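Local coordinates for N-alpha-acetyltransferase 30 (Saccharomyces cerevisiae, PDB 6YGB), which catalyses, as the catalytic subunit of the NatC complex, transfer of the acetyl group of acetyl-CoA to the N-terminal methionine of proteins such as the L-A virus GAG protein, at residues Gly79-Leu84 with Asp113-Glu118; Ile136-Met141 with Lys153-Leu158. All blocks are in the same frame, centred on the assembly; numbering follows the deposited sequence.

Overall arrangement
Both contacts belong to the central mixed sheet of the GNAT fold, and their centres lie about 10 Å apart. Interaction 1 comes first along the chain and pairs strand 76-86 with strand 114-120 in parallel, the two being connected through helix 95-109. Interaction 2 follows in series as the hairpin of strands 136-141 and 151-157, with 136-141 at the sheet's margin within this chain. Strands 114-120 and 151-157 are neighbours, so the two contacts meet directly, L117 O lying 2.9 Å from L154 N. The series thus runs from the coenzyme A site beside interaction 1 to the surface where interaction 2 meets the N-alpha-acetyltransferase 35 chain.

Interaction 1: Gly79-Leu84 with Asp113-Glu118; sequences GYIGML and DEIMLE. With COA (coenzyme A), chain D.
G79, Y80 and I81 pair with E114-L117 as the two parallel strands of a beta-alpha-beta crossover through helix 95-109, the part of the GNAT fold in which two central strands splay apart around the cofactor. Three backbone hydrogen bonds join them: G79 N to E114 O (2.7 Å), M116 N to G79 O, and I81 N to M116 O, the last already longer at 3.2 Å. Beyond it the strand axes, inclined by 27°, diverge; a water bridges the widening gap, donating to I81 O and accepting from E118 N. Further along, L84 O comes within 3.3 Å of C7P of coenzyme A, and G82 and M83 form a classic beta bulge opposite V66 of strand 61-72.

Apolar contacts occupy both faces. On one, I115 CG2 packs against I81 CG1, while Y130 of helix 124-131 covers I81 and L117. On the other, the side chains of Y80 and M116 pass obliquely in a Met-aromatic contact: SD sits at the ring edge, 5.2 Å from the centroid, and the methionine, bent at chi2 and chi3, curls CE back to 3.5 Å from Y80 CD1. F39 of helix 33-42 also packs on Y80.

The side-chain polar contact lies at the far end of this ring. With CG trans to the backbone N (chi1 178°), the Y80 side chain runs along the neighbouring strand 114-120 to E118, whose chain bends at chi2 to bring its carboxylate to the ring edge. Carboxylate and ring planes are turned 55° apart, and Y80 OH donates to the syn lone pair of E118 OE1 at 2.8 Å.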
loop_
_atom_site.group_PDB
_atom_site.type_symbol
_atom_site.label_atom_id
_atom_site.label_comp_id
_atom_site.label_asym_id
_atom_site.label_seq_id
_atom_site.Cartn_x
_atom_site.Cartn_y
_atom_site.Cartn_z
ATOM N N GLY A 79 6.169 -4.798 23.072
ATOM C CA GLY A 79 5.455 -6.055 23.089
ATOM C C GLY A 79 4.689 -6.249 21.797
ATOM O O GLY A 79 4.245 -5.293 21.165
ATOM N N TYR A 80 4.547 -7.510 21.395
ATOM C CA TYR A 80 3.927 -7.840 20.116
ATOM C C TYR A 80 3.004 -9.036 20.275
ATOM O O TYR A 80 3.405 -10.061 20.832
ATOM C CB TYR A 80 4.988 -8.135 19.048
ATOM C CG TYR A 80 4.410 -8.522 17.707
ATOM C CD1 TYR A 80 3.775 -7.582 16.909
ATOM C CD2 TYR A 80 4.505 -9.824 17.235
ATOM C CE1 TYR A 80 3.243 -7.928 15.680
ATOM C CE2 TYR A 80 3.978 -10.180 16.006
ATOM C CZ TYR A 80 3.345 -9.229 15.236
ATOM O OH TYR A 80 2.815 -9.573 14.015
ATOM N N ILE A 81 1.773 -8.900 19.784
ATOM C CA ILE A 81 0.795 -9.981 19.791
ATOM C C ILE A 81 0.740 -10.548 18.382
ATOM O O ILE A 81 0.242 -9.894 17.461
ATOM C CB ILE A 81 -0.582 -9.494 20.255
ATOM C CG1 ILE A 81 -0.481 -8.883 21.650
ATOM C CG2 ILE A 81 -1.577 -10.645 20.274
ATOM C CD1 ILE A 81 -1.785 -8.331 22.177
ATOM N N GLY A 82 1.256 -11.762 18.205
ATOM C CA GLY A 82 1.322 -12.370 16.891
ATOM C C GLY A 82 0.173 -13.303 16.567
ATOM O O GLY A 82 -0.227 -13.418 15.404
ATOM N N MET A 83 -0.375 -13.970 17.581
ATOM C CA MET A 83 -1.391 -14.990 17.367
ATOM C C MET A 83 -2.450 -14.927 18.459
ATOM O O MET A 83 -2.122 -14.810 19.643
ATOM C CB MET A 83 -0.754 -16.385 17.324
ATOM C CG MET A 83 -0.008 -16.684 16.035
ATOM S SD MET A 83 1.083 -18.119 16.135
ATOM C CE MET A 83 2.629 -17.324 16.535
ATOM N N LEU A 84 -3.716 -15.009 18.051
ATOM C CA LEU A 84 -4.838 -15.054 18.984
ATOM C C LEU A 84 -5.925 -15.922 18.370
ATOM O O LEU A 84 -6.389 -15.638 17.261
ATOM C CB LEU A 84 -5.376 -13.655 19.278
ATOM C CG LEU A 84 -6.641 -13.598 20.140
ATOM C CD1 LEU A 84 -6.383 -14.209 21.512
ATOM C CD2 LEU A 84 -7.144 -12.164 20.270
ATOM N N ASP A 113 7.164 -0.977 26.980
ATOM C CA ASP A 113 6.701 0.401 26.863
ATOM C C ASP A 113 5.429 0.508 26.040
ATOM O O ASP A 113 4.655 1.453 26.224
ATOM C CB ASP A 113 7.799 1.270 26.244
ATOM C CG ASP A 113 9.014 1.388 27.137
ATOM O OD1 ASP A 113 8.846 1.757 28.319
ATOM O OD2 ASP A 113 10.131 1.105 26.659
ATOM N N GLU A 114 5.193 -0.449 25.150
ATOM C CA GLU A 114 4.048 -0.388 24.259
ATOM C C GLU A 114 3.759 -1.786 23.734
ATOM O O GLU A 114 4.614 -2.673 23.774
ATOM C CB GLU A 114 4.312 0.577 23.103
ATOM C CG GLU A 114 5.461 0.140 22.214
ATOM C CD GLU A 114 5.898 1.227 21.256
ATOM O OE1 GLU A 114 5.633 2.414 21.537
ATOM O OE2 GLU A 114 6.518 0.898 20.224
ATOM N N ILE A 115 2.538 -1.971 23.235
ATOM C CA ILE A 115 2.112 -3.229 22.633
ATOM C C ILE A 115 1.689 -2.952 21.201
ATOM O O ILE A 115 0.982 -1.975 20.938
ATOM C CB ILE A 115 0.954 -3.879 23.415
ATOM C CG1 ILE A 115 1.265 -3.909 24.911
ATOM C CG2 ILE A 115 0.710 -5.289 22.902
ATOM C CD1 ILE A 115 2.410 -4.819 25.272
ATOM N N MET A 116 2.097 -3.822 20.282
ATOM C CA MET A 116 1.815 -3.619 18.870
ATOM C C MET A 116 1.206 -4.872 18.258
ATOM O O MET A 116 1.614 -5.993 18.576
ATOM C CB MET A 116 3.085 -3.237 18.108
ATOM C CG MET A 116 2.838 -2.669 16.720
ATOM S SD MET A 116 2.741 -3.916 15.422
ATOM C CE MET A 116 4.444 -4.462 15.364
ATOM N N LEU A 117 0.237 -4.672 17.369
ATOM C CA LEU A 117 -0.337 -5.777 16.620
ATOM C C LEU A 117 -0.832 -5.251 15.283
ATOM O O LEU A 117 -1.049 -4.050 15.107
ATOM C CB LEU A 117 -1.475 -6.461 17.393
ATOM C CG LEU A 117 -2.745 -5.648 17.667
ATOM C CD1 LEU A 117 -3.819 -5.990 16.655
ATOM C CD2 LEU A 117 -3.250 -5.874 19.088
ATOM N N GLU A 118 -0.992 -6.164 14.335
ATOM C CA GLU A 118 -1.643 -5.858 13.074
ATOM C C GLU A 118 -2.915 -6.681 12.979
ATOM O O GLU A 118 -2.994 -7.790 13.516
ATOM C CB GLU A 118 -0.750 -6.157 11.870
ATOM C CG GLU A 118 0.634 -5.558 11.953
ATOM C CD GLU A 118 1.660 -6.570 12.412
ATOM O OE1 GLU A 118 1.289 -7.750 12.562
ATOM O OE2 GLU A 118 2.831 -6.194 12.618
HETATM N N1A COA D . -18.327 -8.199 16.816
HETATM C C2A COA D . -17.811 -7.057 17.337
HETATM N N3A COA D . -16.995 -7.112 18.435
HETATM C C4A COA D . -16.705 -8.289 19.005
HETATM C C5A COA D . -17.215 -9.420 18.493
HETATM C C6A COA D . -18.039 -9.358 17.378
HETATM N N6A COA D . -18.824 -10.220 16.456
HETATM N N7A COA D . -16.782 -10.464 19.228
HETATM C C8A COA D . -15.998 -9.992 20.204
HETATM N N9A COA D . -15.960 -8.665 20.059
HETATM C C1B COA D . -15.393 -7.637 20.659
HETATM C C2B COA D . -16.405 -6.867 21.514
HETATM O O2B COA D . -15.828 -5.573 21.887
HETATM C C3B COA D . -16.512 -7.643 22.591
HETATM O O3B COA D . -17.156 -6.930 23.671
HETATM P P3B COA D . -18.784 -6.771 23.677
HETATM O O7A COA D . -19.398 -7.883 24.507
HETATM O O8A COA D . -19.153 -5.436 24.277
HETATM O O9A COA D . -19.345 -6.848 22.278
HETATM C C4B COA D . -14.948 -8.007 22.917
HETATM O O4B COA D . -14.369 -8.164 21.746
HETATM C C5B COA D . -14.817 -9.279 23.742
HETATM O O5B COA D . -14.959 -10.425 22.873
HETATM P P1A COA D . -14.475 -11.978 23.386
HETATM O O1A COA D . -15.707 -12.766 23.818
HETATM O O2A COA D . -13.509 -11.857 24.526
HETATM O O3A COA D . -13.722 -12.763 22.136
HETATM P P2A COA D . -13.947 -14.342 21.671
HETATM O O4A COA D . -13.325 -15.295 22.678
HETATM O O5A COA D . -15.421 -14.633 21.548
HETATM O O6A COA D . -13.210 -14.500 20.186
HETATM C CBP COA D . -11.783 -13.477 18.437
HETATM C CCP COA D . -12.895 -13.304 19.535
HETATM C CDP COA D . -11.631 -12.103 17.667
HETATM C CEP COA D . -10.417 -13.832 19.102
HETATM C CAP COA D . -12.193 -14.602 17.452
HETATM O OAP COA D . -12.979 -14.086 16.460
HETATM C C9P COA D . -10.951 -15.246 16.838
HETATM O O9P COA D . -10.651 -16.358 17.149
HETATM N N8P COA D . -10.133 -14.512 15.878
HETATM C C7P COA D . -8.942 -15.145 15.297
HETATM C C6P COA D . -8.304 -14.232 14.230
HETATM C C5P COA D . -8.106 -12.838 14.773
HETATM O O5P COA D . -9.002 -12.074 14.740
HETATM N N4P COA D . -6.801 -12.422 15.331
HETATM C C3P COA D . -6.619 -11.031 15.868
HETATM C C2P COA D . -5.337 -10.371 15.285
HETATM S S1P COA D . -3.937 -10.473 16.471
HETATM O O HOH W 1 -0.229 -9.111 14.879
#

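Interaction 2: Ile136-Met141 with Lys153-Leu158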
loop_
_atom_site.group_PDB
_atom_site.type_symbol
_atom_site.label_atom_id
_atom_site.label_comp_id
_atom_site.label_asym_id
_atom_site.label_seq_id
_atom_site.Cartn_x
_atom_site.Cartn_y
_atom_site.Cartn_z
ATOM N N ILE A 136 -5.080 2.312 19.621
ATOM C CA ILE A 136 -5.496 3.212 18.555
ATOM C C ILE A 136 -4.738 2.834 17.294
ATOM O O ILE A 136 -3.689 2.189 17.337
ATOM C CB ILE A 136 -5.274 4.705 18.895
ATOM C CG1 ILE A 136 -3.808 4.972 19.230
ATOM C CG2 ILE A 136 -6.208 5.149 20.012
ATOM C CD1 ILE A 136 -3.513 6.417 19.540
ATOM N N ARG A 137 -5.290 3.241 16.160
ATOM C CA ARG A 137 -4.721 2.913 14.862
ATOM C C ARG A 137 -3.611 3.903 14.527
ATOM O O ARG A 137 -3.848 5.113 14.469
ATOM C CB ARG A 137 -5.817 2.934 13.800
ATOM C CG ARG A 137 -7.073 2.212 14.250
ATOM C CD ARG A 137 -8.195 2.289 13.233
ATOM N NE ARG A 137 -9.422 1.712 13.774
ATOM C CZ ARG A 137 -10.618 1.829 13.208
ATOM N NH1 ARG A 137 -10.755 2.503 12.075
ATOM N NH2 ARG A 137 -11.675 1.274 13.778
ATOM N N MET A 138 -2.399 3.396 14.314
ATOM C CA MET A 138 -1.266 4.250 13.992
ATOM C C MET A 138 -0.863 4.184 12.529
ATOM O O MET A 138 -0.023 4.978 12.100
ATOM C CB MET A 138 -0.059 3.891 14.867
ATOM C CG MET A 138 -0.271 4.172 16.336
ATOM S SD MET A 138 -0.846 5.855 16.627
ATOM C CE MET A 138 0.561 6.800 16.049
ATOM N N LYS A 139 -1.454 3.280 11.755
ATOM C CA LYS A 139 -1.002 3.054 10.392
ATOM C C LYS A 139 -2.033 2.202 9.663
ATOM O O LYS A 139 -2.755 1.415 10.283
ATOM C CB LYS A 139 0.365 2.364 10.397
ATOM C CG LYS A 139 1.140 2.409 9.106
ATOM C CD LYS A 139 2.520 1.815 9.346
ATOM C CE LYS A 139 3.373 1.827 8.099
ATOM N NZ LYS A 139 4.721 1.287 8.412
ATOM N N ARG A 140 -2.105 2.382 8.345
ATOM C CA ARG A 140 -2.917 1.536 7.478
ATOM C C ARG A 140 -2.020 1.030 6.360
ATOM O O ARG A 140 -1.338 1.827 5.705
ATOM C CB ARG A 140 -4.125 2.295 6.905
ATOM C CG ARG A 140 -5.104 1.416 6.115
ATOM C CD ARG A 140 -6.186 2.251 5.423
ATOM N NE ARG A 140 -7.166 1.435 4.702
ATOM C CZ ARG A 140 -8.425 1.259 5.093
ATOM N NH1 ARG A 140 -8.866 1.844 6.198
ATOM N NH2 ARG A 140 -9.248 0.504 4.381
ATOM N N MET A 141 -2.015 -0.285 6.152
ATOM C CA MET A 141 -1.102 -0.946 5.224
ATOM C C MET A 141 -1.883 -1.456 4.020
ATOM O O MET A 141 -2.819 -2.245 4.176
ATOM C CB MET A 141 -0.369 -2.099 5.909
ATOM C CG MET A 141 0.618 -1.668 6.980
ATOM S SD MET A 141 -0.165 -1.320 8.566
ATOM C CE MET A 141 -0.145 -2.940 9.323
ATOM N N LYS A 153 -2.426 -1.043 11.884
ATOM C CA LYS A 153 -1.410 -1.254 12.899
ATOM C C LYS A 153 -1.913 -0.591 14.172
ATOM O O LYS A 153 -2.199 0.613 14.176
ATOM C CB LYS A 153 -0.074 -0.662 12.455
ATOM C CG LYS A 153 1.107 -0.946 13.372
ATOM C CD LYS A 153 2.385 -0.383 12.767
ATOM C CE LYS A 153 3.613 -0.876 13.502
ATOM N NZ LYS A 153 4.857 -0.571 12.748
ATOM N N LEU A 154 -2.051 -1.378 15.235
ATOM C CA LEU A 154 -2.594 -0.914 16.505
ATOM C C LEU A 154 -1.489 -0.878 17.552
ATOM O O LEU A 154 -0.723 -1.841 17.683
ATOM C CB LEU A 154 -3.734 -1.823 16.974
ATOM C CG LEU A 154 -4.893 -2.023 15.996
ATOM C CD1 LEU A 154 -5.987 -2.921 16.578
ATOM C CD2 LEU A 154 -5.462 -0.682 15.593
ATOM N N ILE A 155 -1.418 0.221 18.304
ATOM C CA ILE A 155 -0.422 0.385 19.354
ATOM C C ILE A 155 -1.111 0.850 20.628
ATOM O O ILE A 155 -1.982 1.723 20.590
ATOM C CB ILE A 155 0.694 1.359 18.931
ATOM C CG1 ILE A 155 1.598 0.677 17.909
ATOM C CG2 ILE A 155 1.531 1.794 20.132
ATOM C CD1 ILE A 155 2.115 1.596 16.850
ATOM N N LEU A 156 -0.739 0.247 21.744
ATOM C CA LEU A 156 -1.244 0.629 23.059
ATOM C C LEU A 156 -0.069 1.092 23.901
ATOM O O LEU A 156 0.791 0.268 24.267
ATOM C CB LEU A 156 -1.954 -0.540 23.741
ATOM C CG LEU A 156 -2.297 -0.375 25.222
ATOM C CD1 LEU A 156 -3.523 0.512 25.426
ATOM C CD2 LEU A 156 -2.481 -1.731 25.899
ATOM N N PRO A 157 0.029 2.377 24.238
ATOM C CA PRO A 157 1.184 2.845 25.011
ATOM C C PRO A 157 1.021 2.512 26.488
ATOM O O PRO A 157 -0.021 2.779 27.089
ATOM C CB PRO A 157 1.176 4.358 24.771
ATOM C CG PRO A 157 -0.255 4.671 24.563
ATOM C CD PRO A 157 -0.883 3.479 23.884
ATOM N N LEU A 158 2.057 1.911 27.066
ATOM C CA LEU A 158 2.077 1.602 28.489
ATOM C C LEU A 158 2.913 2.591 29.287
ATOM O O LEU A 158 2.632 2.816 30.469
ATOM C CB LEU A 158 2.602 0.178 28.710
ATOM C CG LEU A 158 1.879 -0.920 27.912
ATOM C CD1 LEU A 158 2.549 -2.268 28.103
ATOM C CD2 LEU A 158 0.400 -0.997 28.288
#
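M138 N donates to K153 O over 2.8 Å in a nearly straight bond (168°), tying together the antiparallel hairpin at the C-terminal end of the GNAT domain. I136 and I155 form a hydrogen-bonded pair through two longer bonds, with I155 N 3.2 Å from I136 O. K153 N reaches K139 O from above the carbonyl plane. Over the paired segments the strand directions lie 134° apart, well short of antiparallel alignment.

R137 and L154 share one face, side by side and pointing the same way, with R137 CG 3.6 Å from L154 CD2. The extended arginine then carries its guanidinium to E131 in a salt bridge and to D458 O of the N-alpha-acetyltransferase 35 chain, which also packs on M138 through L587; the hairpin is therefore part of the subunit interface.

On the other face, K139 and K153 touch through their CB atoms at 3.7 Å. Both chains are extended, and their NZ atoms end 4.7 Å apart, a proximity of like charges that may slightly lower the pKa of one of them. M141, bent at chi2 and chi3, lays SD and CE against K153 CB. Nearby, M138 crosses I155 at about a right angle, its CG 3.5 Å from I155 CD1.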